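Local coordinates for protein phosphatidylinositol-specific phospholipase C1 (Streptomyces antibioticus, PDB 3H4X) that is a member of the calcium-dependent phosphoinositide phospholipase C family, built on a closed barrel of parallel strands linked by helices and loops, at residues A[28-36]-A[330-338]; A[210-221]-A[247-256]. All coordinates share one frame; numbering follows the deposited sequence.

In the fold
Both contacts belong to one alpha/beta barrel of the TIM type: one adds a strand to the barrel, the other packs a helix on a connection between barrel strands. Interaction 1 joins the ends of the chain: residues 330-338 return to the first barrel strand, 31-36, and add a short antiparallel strand to it. Interaction 2 is nested inside the long loop so closed, and packs helix 209-222 against the irregular connection after strand 232-236. The two centres lie 28 Å apart and their nearest atoms about 11 Å, so they do not touch. E212 and H216, on helix 209-222, line a pocket holding a bound acetyl group together with P142; their side chains leave the helix away from residues 247-256.

Interaction 1: A[28-36]-A[330-338]; sequences YGTSTSVGV and VLKTVVPRG
T32 and V335 form the antiparallel hydrogen-bonded pair at the middle of this contact, and each answers both backbone polar groups of the other. T32 N donates to V335 O at 2.8 Å, and V335 N donates back to T32 O at 2.9 Å. Two residues further along each segment, past the S31-P336 pair, R337 N reaches T30 O at 2.9 Å, but from 49° out of the carbonyl plane. R337 then turns its side chain to the loop before the strand. CG stands anti to the backbone N (chi1 177°) and the chain stays extended to NE, which carries NH1 to G29 O at 2.8 Å, an acceptor lying close to the guanidinium plane. H316 O accepts from NE and Y281 O from NH2, so three carbonyl oxygens surround this buried cation, while D277 adds a long, weak ion pair. The T32 side chain crosses the arginine arm at about a right angle, touching it through OG1, but that hydroxyl is hydrogen-bonded to A317 O.

At the other end a water replaces direct pairing. It accepts from V34 N at 3.0 Å and donates to L331 O at 2.6 Å and to T333 O at 2.7 Å. T333 also turns its N and OG1 back to V330 O, so that both donors share this one carbonyl oxygen from the same face. Beyond the water the contact is apolar: V36 CG2 rests 3.6 Å from L331 CD2, which also touches V34 CG1.

Strand 31-36 runs parallel to its barrel neighbours 58-64 and 319-322 while pairing with 334-336, so the sheet branches here; helix 302-314 packs on T32 and V335 through A313 and on T333 through L306.

Interaction 2: A[210-221]-A[247-256]; sequences DVEYAGHLKDLA and YADPALRPWF
The carbonyl O of Y247, whose ring reaches D210 across the contact, is gripped side-on by R253, with NE at 3.0 Å and NH2 at 2.8 Å. This grip fixes the backbone of Y247; the tyrosine hydroxyl donates to D210 OD2 at 2.7 Å. The carboxylate and ring planes stand 79° apart: OD2 lies at the ring edge, and the hydroxyl approaches from above the carboxylate plane. D210 OD1, in turn, accepts from V211 N. V211 CG2 meets Y247 CD1, whereas its CG1 branch touches L252 CD1. In the TIM-barrel chain order, helix 209-222 is the crossover between parallel strands 189-195 and 232-236; residues 247-256 belong to the next crossover, here mostly irregular, with an Asx turn from D249 OD1 to A251 N. W255 provides the broad surface: one ring face receives L217 CB and the backbone at K218, while A221 CB approaches CZ2 obliquely at 3.5 Å. F256 CZ comes to 3.4 Å from A214 CB, and L252 CD2 sits 3.5 Å from G215 CA. K218, bent at chi3 and chi4, lays CD against A251 and CE against L252; a water, held firmly by D249 OD2 but only weakly by NZ, links the two, and NZ also makes a weak salt bridge to D219 OD1.

Interaction 1: A[28-36]-A[330-338]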
loop_
_atom_site.group_PDB
_atom_site.type_symbol
_atom_site.label_atom_id
_atom_site.label_comp_id
_atom_site.label_asym_id
_atom_site.label_seq_id
_atom_site.Cartn_x
_atom_site.Cartn_y
_atom_site.Cartn_z
ATOM N N TYR A 28 12.921 0.866 6.902
ATOM C CA TYR A 28 11.828 0.900 5.943
ATOM C C TYR A 28 11.879 2.172 5.100
ATOM O O TYR A 28 11.319 2.220 4.007
ATOM C CB TYR A 28 10.479 0.786 6.657
ATOM C CG TYR A 28 9.419 0.068 5.848
ATOM C CD1 TYR A 28 9.592 -1.255 5.463
ATOM C CD2 TYR A 28 8.239 0.708 5.484
ATOM C CE1 TYR A 28 8.627 -1.920 4.729
ATOM C CE2 TYR A 28 7.264 0.052 4.755
ATOM C CZ TYR A 28 7.465 -1.257 4.376
ATOM O OH TYR A 28 6.492 -1.902 3.652
ATOM N N GLY A 29 12.555 3.199 5.611
ATOM C CA GLY A 29 12.677 4.475 4.912
ATOM C C GLY A 29 13.965 4.688 4.134
ATOM O O GLY A 29 14.117 5.711 3.471
ATOM N N THR A 30 14.896 3.736 4.207
ATOM C CA THR A 30 16.175 3.884 3.502
ATOM C C THR A 30 16.446 2.764 2.501
ATOM O O THR A 30 17.576 2.588 2.036
ATOM C CB THR A 30 17.365 4.031 4.476
ATOM O OG1 THR A 30 17.507 2.838 5.256
ATOM C CG2 THR A 30 17.144 5.219 5.395
ATOM N N SER A 31 15.393 2.038 2.143
ATOM C CA SER A 31 15.492 0.960 1.171
ATOM C C SER A 31 14.581 1.220 -0.024
ATOM O O SER A 31 13.630 2.003 0.055
ATOM C CB SER A 31 15.102 -0.367 1.816
ATOM O OG SER A 31 13.745 -0.344 2.225
ATOM N N THR A 32 14.885 0.558 -1.133
ATOM C CA THR A 32 14.019 0.532 -2.296
ATOM C C THR A 32 13.686 -0.918 -2.590
ATOM O O THR A 32 14.577 -1.773 -2.644
ATOM C CB THR A 32 14.699 1.150 -3.523
ATOM O OG1 THR A 32 15.136 2.475 -3.210
ATOM C CG2 THR A 32 13.742 1.194 -4.700
ATOM N N SER A 33 12.401 -1.196 -2.765
ATOM C CA SER A 33 11.939 -2.550 -3.002
ATOM C C SER A 33 10.870 -2.548 -4.092
ATOM O O SER A 33 10.575 -1.500 -4.677
ATOM C CB SER A 33 11.456 -3.191 -1.695
ATOM O OG SER A 33 10.459 -2.412 -1.061
ATOM N N VAL A 34 10.297 -3.712 -4.371
ATOM C CA VAL A 34 9.522 -3.891 -5.591
ATOM C C VAL A 34 8.102 -4.376 -5.311
ATOM O O VAL A 34 7.880 -5.218 -4.439
ATOM C CB VAL A 34 10.245 -4.868 -6.552
ATOM C CG1 VAL A 34 9.533 -4.933 -7.894
ATOM C CG2 VAL A 34 11.700 -4.443 -6.731
ATOM N N GLY A 35 7.141 -3.841 -6.057
ATOM C CA GLY A 35 5.748 -4.209 -5.867
ATOM C C GLY A 35 5.088 -4.738 -7.121
ATOM O O GLY A 35 5.578 -4.533 -8.237
ATOM N N VAL A 36 3.966 -5.423 -6.922
ATOM C CA VAL A 36 3.156 -5.932 -8.016
ATOM C C VAL A 36 1.774 -5.306 -7.963
ATOM O O VAL A 36 1.061 -5.419 -6.964
ATOM C CB VAL A 36 2.999 -7.462 -7.956
ATOM C CG1 VAL A 36 2.101 -7.945 -9.080
ATOM C CG2 VAL A 36 4.351 -8.136 -8.024
ATOM N N VAL A 330 13.369 -10.597 -9.343
ATOM C CA VAL A 330 13.325 -9.141 -9.338
ATOM C C VAL A 330 12.409 -8.638 -8.223
ATOM O O VAL A 330 12.740 -7.685 -7.519
ATOM C CB VAL A 330 12.855 -8.585 -10.697
ATOM C CG1 VAL A 330 12.666 -7.076 -10.625
ATOM C CG2 VAL A 330 13.849 -8.954 -11.793
ATOM N N LEU A 331 11.267 -9.296 -8.046
ATOM C CA LEU A 331 10.312 -8.879 -7.019
ATOM C C LEU A 331 10.910 -8.877 -5.615
ATOM O O LEU A 331 10.489 -8.091 -4.766
ATOM C CB LEU A 331 9.062 -9.756 -7.047
ATOM C CG LEU A 331 8.270 -9.692 -8.351
ATOM C CD1 LEU A 331 7.040 -10.577 -8.256
ATOM C CD2 LEU A 331 7.886 -8.262 -8.684
ATOM N N LYS A 332 11.887 -9.749 -5.373
ATOM C CA LYS A 332 12.495 -9.867 -4.048
ATOM C C LYS A 332 13.600 -8.843 -3.807
ATOM O O LYS A 332 14.152 -8.769 -2.711
ATOM C CB LYS A 332 13.072 -11.269 -3.841
ATOM C CG LYS A 332 12.059 -12.386 -3.876
ATOM C CD LYS A 332 12.741 -13.738 -3.745
ATOM C CE LYS A 332 11.724 -14.860 -3.788
ATOM N NZ LYS A 332 10.920 -14.794 -5.030
ATOM N N THR A 333 13.930 -8.069 -4.834
ATOM C CA THR A 333 15.047 -7.133 -4.764
ATOM C C THR A 333 14.835 -6.049 -3.708
ATOM O O THR A 333 13.786 -5.403 -3.670
ATOM C CB THR A 333 15.293 -6.458 -6.130
ATOM O OG1 THR A 333 15.581 -7.455 -7.115
ATOM C CG2 THR A 333 16.461 -5.484 -6.045
ATOM N N VAL A 334 15.830 -5.866 -2.846
ATOM C CA VAL A 334 15.845 -4.754 -1.907
ATOM C C VAL A 334 17.230 -4.126 -1.958
ATOM O O VAL A 334 18.231 -4.807 -1.719
ATOM C CB VAL A 334 15.542 -5.207 -0.464
ATOM C CG1 VAL A 334 15.528 -4.011 0.469
ATOM C CG2 VAL A 334 14.208 -5.949 -0.399
ATOM N N VAL A 335 17.291 -2.839 -2.286
ATOM C CA VAL A 335 18.569 -2.145 -2.421
ATOM C C VAL A 335 18.544 -0.832 -1.652
ATOM O O VAL A 335 17.477 -0.372 -1.235
ATOM C CB VAL A 335 18.918 -1.871 -3.901
ATOM C CG1 VAL A 335 19.048 -3.178 -4.671
ATOM C CG2 VAL A 335 17.874 -0.968 -4.541
ATOM N N PRO A 336 19.720 -0.221 -1.447
ATOM C CA PRO A 336 19.728 1.049 -0.737
ATOM C C PRO A 336 19.006 2.140 -1.517
ATOM O O PRO A 336 19.116 2.218 -2.740
ATOM C CB PRO A 336 21.221 1.374 -0.608
ATOM C CG PRO A 336 21.900 0.050 -0.702
ATOM C CD PRO A 336 21.082 -0.730 -1.682
ATOM N N ARG A 337 18.262 2.967 -0.792
ATOM C CA ARG A 337 17.536 4.089 -1.365
ATOM C C ARG A 337 18.435 5.320 -1.435
ATOM O O ARG A 337 19.073 5.682 -0.449
ATOM C CB ARG A 337 16.314 4.388 -0.497
ATOM C CG ARG A 337 15.489 5.581 -0.931
ATOM C CD ARG A 337 14.429 5.887 0.119
ATOM N NE ARG A 337 13.436 6.834 -0.370
ATOM C CZ ARG A 337 12.493 7.391 0.382
ATOM N NH1 ARG A 337 12.419 7.121 1.674
ATOM N NH2 ARG A 337 11.627 8.230 -0.167
ATOM N N GLY A 338 18.477 5.965 -2.596
ATOM C CA GLY A 338 19.240 7.201 -2.746
ATOM C C GLY A 338 20.739 6.993 -2.819
ATOM O O GLY A 338 21.511 7.747 -2.221
HETATM O O HOH W 1 11.265 -6.255 -3.035
#

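Interaction 2: A[210-221]-A[247-256]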
loop_
_atom_site.group_PDB
_atom_site.type_symbol
_atom_site.label_atom_id
_atom_site.label_comp_id
_atom_site.label_asym_id
_atom_site.label_seq_id
_atom_site.Cartn_x
_atom_site.Cartn_y
_atom_site.Cartn_z
ATOM N N ASP A 210 -8.472 9.957 0.714
ATOM C CA ASP A 210 -7.311 10.541 1.378
ATOM C C ASP A 210 -7.691 11.492 2.509
ATOM O O ASP A 210 -7.251 11.323 3.646
ATOM C CB ASP A 210 -6.310 11.156 0.380
ATOM C CG ASP A 210 -6.925 12.182 -0.573
ATOM O OD1 ASP A 210 -8.157 12.420 -0.580
ATOM O OD2 ASP A 210 -6.129 12.753 -1.347
ATOM N N VAL A 211 -8.529 12.473 2.201
ATOM C CA VAL A 211 -9.001 13.412 3.204
ATOM C C VAL A 211 -9.821 12.705 4.279
ATOM O O VAL A 211 -9.713 13.022 5.457
ATOM C CB VAL A 211 -9.828 14.549 2.556
ATOM C CG1 VAL A 211 -10.597 15.347 3.609
ATOM C CG2 VAL A 211 -8.924 15.450 1.727
ATOM N N GLU A 212 -10.636 11.739 3.874
ATOM C CA GLU A 212 -11.477 11.040 4.831
ATOM C C GLU A 212 -10.638 10.244 5.827
ATOM O O GLU A 212 -10.869 10.308 7.035
ATOM C CB GLU A 212 -12.478 10.130 4.122
ATOM C CG GLU A 212 -13.494 9.530 5.062
ATOM C CD GLU A 212 -14.658 8.874 4.346
ATOM O OE1 GLU A 212 -14.733 8.967 3.104
ATOM O OE2 GLU A 212 -15.502 8.269 5.037
ATOM N N TYR A 213 -9.665 9.485 5.334
ATOM C CA TYR A 213 -8.876 8.672 6.249
ATOM C C TYR A 213 -7.881 9.498 7.073
ATOM O O TYR A 213 -7.699 9.256 8.264
ATOM C CB TYR A 213 -8.194 7.497 5.540
ATOM C CG TYR A 213 -7.736 6.440 6.519
ATOM C CD1 TYR A 213 -8.585 5.411 6.918
ATOM C CD2 TYR A 213 -6.471 6.495 7.083
ATOM C CE1 TYR A 213 -8.172 4.452 7.836
ATOM C CE2 TYR A 213 -6.050 5.548 7.992
ATOM C CZ TYR A 213 -6.900 4.533 8.368
ATOM O OH TYR A 213 -6.456 3.606 9.281
ATOM N N ALA A 214 -7.259 10.494 6.453
ATOM C CA ALA A 214 -6.373 11.381 7.196
ATOM C C ALA A 214 -7.139 12.117 8.296
ATOM O O ALA A 214 -6.634 12.290 9.404
ATOM C CB ALA A 214 -5.684 12.368 6.272
ATOM N N GLY A 215 -8.358 12.544 7.988
ATOM C CA GLY A 215 -9.204 13.191 8.989
ATOM C C GLY A 215 -9.525 12.258 10.143
ATOM O O GLY A 215 -9.576 12.665 11.304
ATOM N N HIS A 216 -9.730 10.990 9.810
ATOM C CA HIS A 216 -9.944 9.938 10.789
ATOM C C HIS A 216 -8.738 9.796 11.727
ATOM O O HIS A 216 -8.904 9.712 12.944
ATOM C CB HIS A 216 -10.261 8.651 10.024
ATOM C CG HIS A 216 -10.211 7.402 10.842
ATOM N ND1 HIS A 216 -11.125 7.109 11.830
ATOM C CD2 HIS A 216 -9.390 6.328 10.758
ATOM C CE1 HIS A 216 -10.849 5.923 12.343
ATOM N NE2 HIS A 216 -9.801 5.428 11.708
ATOM N N LEU A 217 -7.526 9.794 11.177
ATOM C CA LEU A 217 -6.332 9.729 12.019
ATOM C C LEU A 217 -6.230 10.951 12.926
ATOM O O LEU A 217 -5.918 10.838 14.110
ATOM C CB LEU A 217 -5.068 9.592 11.172
ATOM C CG LEU A 217 -4.932 8.307 10.354
ATOM C CD1 LEU A 217 -3.569 8.268 9.696
ATOM C CD2 LEU A 217 -5.152 7.065 11.211
ATOM N N LYS A 218 -6.479 12.124 12.361
ATOM C CA LYS A 218 -6.456 13.358 13.134
ATOM C C LYS A 218 -7.426 13.270 14.311
ATOM O O LYS A 218 -7.091 13.630 15.444
ATOM C CB LYS A 218 -6.807 14.543 12.233
ATOM C CG LYS A 218 -6.881 15.880 12.955
ATOM C CD LYS A 218 -7.149 17.023 11.983
ATOM C CE LYS A 218 -8.513 16.904 11.319
ATOM N NZ LYS A 218 -9.630 17.241 12.247
ATOM N N ASP A 219 -8.629 12.777 14.041
ATOM C CA ASP A 219 -9.650 12.667 15.074
ATOM C C ASP A 219 -9.284 11.624 16.130
ATOM O O ASP A 219 -9.457 11.861 17.324
ATOM C CB ASP A 219 -11.014 12.374 14.448
ATOM C CG ASP A 219 -11.532 13.537 13.611
ATOM O OD1 ASP A 219 -11.046 14.672 13.795
ATOM O OD2 ASP A 219 -12.420 13.313 12.765
ATOM N N LEU A 220 -8.764 10.478 15.697
ATOM C CA LEU A 220 -8.294 9.472 16.645
ATOM C C LEU A 220 -7.213 10.042 17.554
ATOM O O LEU A 220 -7.247 9.850 18.774
ATOM C CB LEU A 220 -7.745 8.244 15.918
ATOM C CG LEU A 220 -8.748 7.313 15.238
ATOM C CD1 LEU A 220 -8.000 6.180 14.560
ATOM C CD2 LEU A 220 -9.757 6.770 16.242
ATOM N N ALA A 221 -6.249 10.739 16.963
ATOM C CA ALA A 221 -5.142 11.287 17.736
ATOM C C ALA A 221 -5.654 12.260 18.793
ATOM O O ALA A 221 -5.192 12.249 19.934
ATOM C CB ALA A 221 -4.134 11.968 16.819
ATOM N N TYR A 247 -4.042 20.106 0.140
ATOM C CA TYR A 247 -5.115 20.045 1.129
ATOM C C TYR A 247 -5.244 21.396 1.813
ATOM O O TYR A 247 -4.288 21.885 2.412
ATOM C CB TYR A 247 -4.847 18.938 2.154
ATOM C CG TYR A 247 -4.602 17.594 1.510
ATOM C CD1 TYR A 247 -5.614 16.940 0.819
ATOM C CD2 TYR A 247 -3.354 16.990 1.567
ATOM C CE1 TYR A 247 -5.392 15.717 0.210
ATOM C CE2 TYR A 247 -3.123 15.766 0.963
ATOM C CZ TYR A 247 -4.142 15.136 0.285
ATOM O OH TYR A 247 -3.905 13.918 -0.312
ATOM N N ALA A 248 -6.426 21.996 1.720
ATOM C CA ALA A 248 -6.637 23.338 2.252
ATOM C C ALA A 248 -6.597 23.382 3.778
ATOM O O ALA A 248 -6.329 24.430 4.362
ATOM C CB ALA A 248 -7.943 23.925 1.732
ATOM N N ASP A 249 -6.875 22.252 4.422
ATOM C CA ASP A 249 -6.814 22.183 5.879
ATOM C C ASP A 249 -5.431 21.727 6.325
ATOM O O ASP A 249 -5.087 20.553 6.193
ATOM C CB ASP A 249 -7.884 21.236 6.425
ATOM C CG ASP A 249 -7.889 21.174 7.942
ATOM O OD1 ASP A 249 -7.069 21.870 8.578
ATOM O OD2 ASP A 249 -8.714 20.419 8.500
ATOM N N PRO A 250 -4.625 22.652 6.862
ATOM C CA PRO A 250 -3.261 22.298 7.250
ATOM C C PRO A 250 -3.218 21.193 8.303
ATOM O O PRO A 250 -2.220 20.482 8.405
ATOM C CB PRO A 250 -2.702 23.600 7.835
ATOM C CG PRO A 250 -3.616 24.672 7.373
ATOM C CD PRO A 250 -4.954 24.054 7.169
ATOM N N ALA A 251 -4.291 21.052 9.075
ATOM C CA ALA A 251 -4.338 20.058 10.146
ATOM C C ALA A 251 -4.308 18.617 9.635
ATOM O O ALA A 251 -3.940 17.699 10.369
ATOM C CB ALA A 251 -5.559 20.284 11.024
ATOM N N LEU A 252 -4.702 18.417 8.382
ATOM C CA LEU A 252 -4.705 17.082 7.793
ATOM C C LEU A 252 -3.314 16.686 7.320
ATOM O O LEU A 252 -2.969 15.504 7.296
ATOM C CB LEU A 252 -5.664 17.016 6.603
ATOM C CG LEU A 252 -7.161 17.195 6.864
ATOM C CD1 LEU A 252 -7.939 17.211 5.554
ATOM C CD2 LEU A 252 -7.689 16.110 7.791
ATOM N N ARG A 253 -2.520 17.681 6.940
ATOM C CA ARG A 253 -1.265 17.430 6.245
ATOM C C ARG A 253 -0.279 16.512 6.971
ATOM O O ARG A 253 0.308 15.643 6.339
ATOM C CB ARG A 253 -0.599 18.751 5.853
ATOM C CG ARG A 253 -1.444 19.585 4.905
ATOM C CD ARG A 253 -0.747 20.874 4.528
ATOM N NE ARG A 253 -1.657 21.775 3.826
ATOM C CZ ARG A 253 -1.578 23.099 3.865
ATOM N NH1 ARG A 253 -0.628 23.682 4.581
ATOM N NH2 ARG A 253 -2.460 23.836 3.202
ATOM N N PRO A 254 -0.099 16.686 8.291
ATOM C CA PRO A 254 0.932 15.877 8.955
ATOM C C PRO A 254 0.541 14.418 9.189
ATOM O O PRO A 254 1.293 13.675 9.822
ATOM C CB PRO A 254 1.151 16.601 10.288
ATOM C CG PRO A 254 -0.114 17.324 10.532
ATOM C CD PRO A 254 -0.658 17.717 9.185
ATOM N N TRP A 255 -0.611 14.006 8.669
ATOM C CA TRP A 255 -1.024 12.608 8.746
ATOM C C TRP A 255 -0.692 11.844 7.471
ATOM O O TRP A 255 -0.940 10.644 7.387
ATOM C CB TRP A 255 -2.501 12.505 9.160
ATOM C CG TRP A 255 -2.639 12.996 10.556
ATOM C CD1 TRP A 255 -3.175 14.178 10.968
ATOM C CD2 TRP A 255 -2.128 12.356 11.727
ATOM N NE1 TRP A 255 -3.059 14.300 12.333
ATOM C CE2 TRP A 255 -2.418 13.191 12.822
ATOM C CE3 TRP A 255 -1.469 11.145 11.956
ATOM C CZ2 TRP A 255 -2.071 12.854 14.131
ATOM C CZ3 TRP A 255 -1.119 10.813 13.255
ATOM C CH2 TRP A 255 -1.423 11.666 14.325
ATOM N N PHE A 256 -0.090 12.546 6.509
ATOM C CA PHE A 256 0.391 11.950 5.264
ATOM C C PHE A 256 1.914 11.832 5.285
ATOM O O PHE A 256 2.622 12.843 5.252
ATOM C CB PHE A 256 -0.002 12.819 4.072
ATOM C CG PHE A 256 -1.476 12.857 3.790
ATOM C CD1 PHE A 256 -2.089 11.833 3.084
ATOM C CD2 PHE A 256 -2.244 13.935 4.198
ATOM C CE1 PHE A 256 -3.442 11.877 2.803
ATOM C CE2 PHE A 256 -3.597 13.982 3.919
ATOM C CZ PHE A 256 -4.197 12.950 3.220
HETATM O O HOH W 2 -9.352 20.331 11.082
#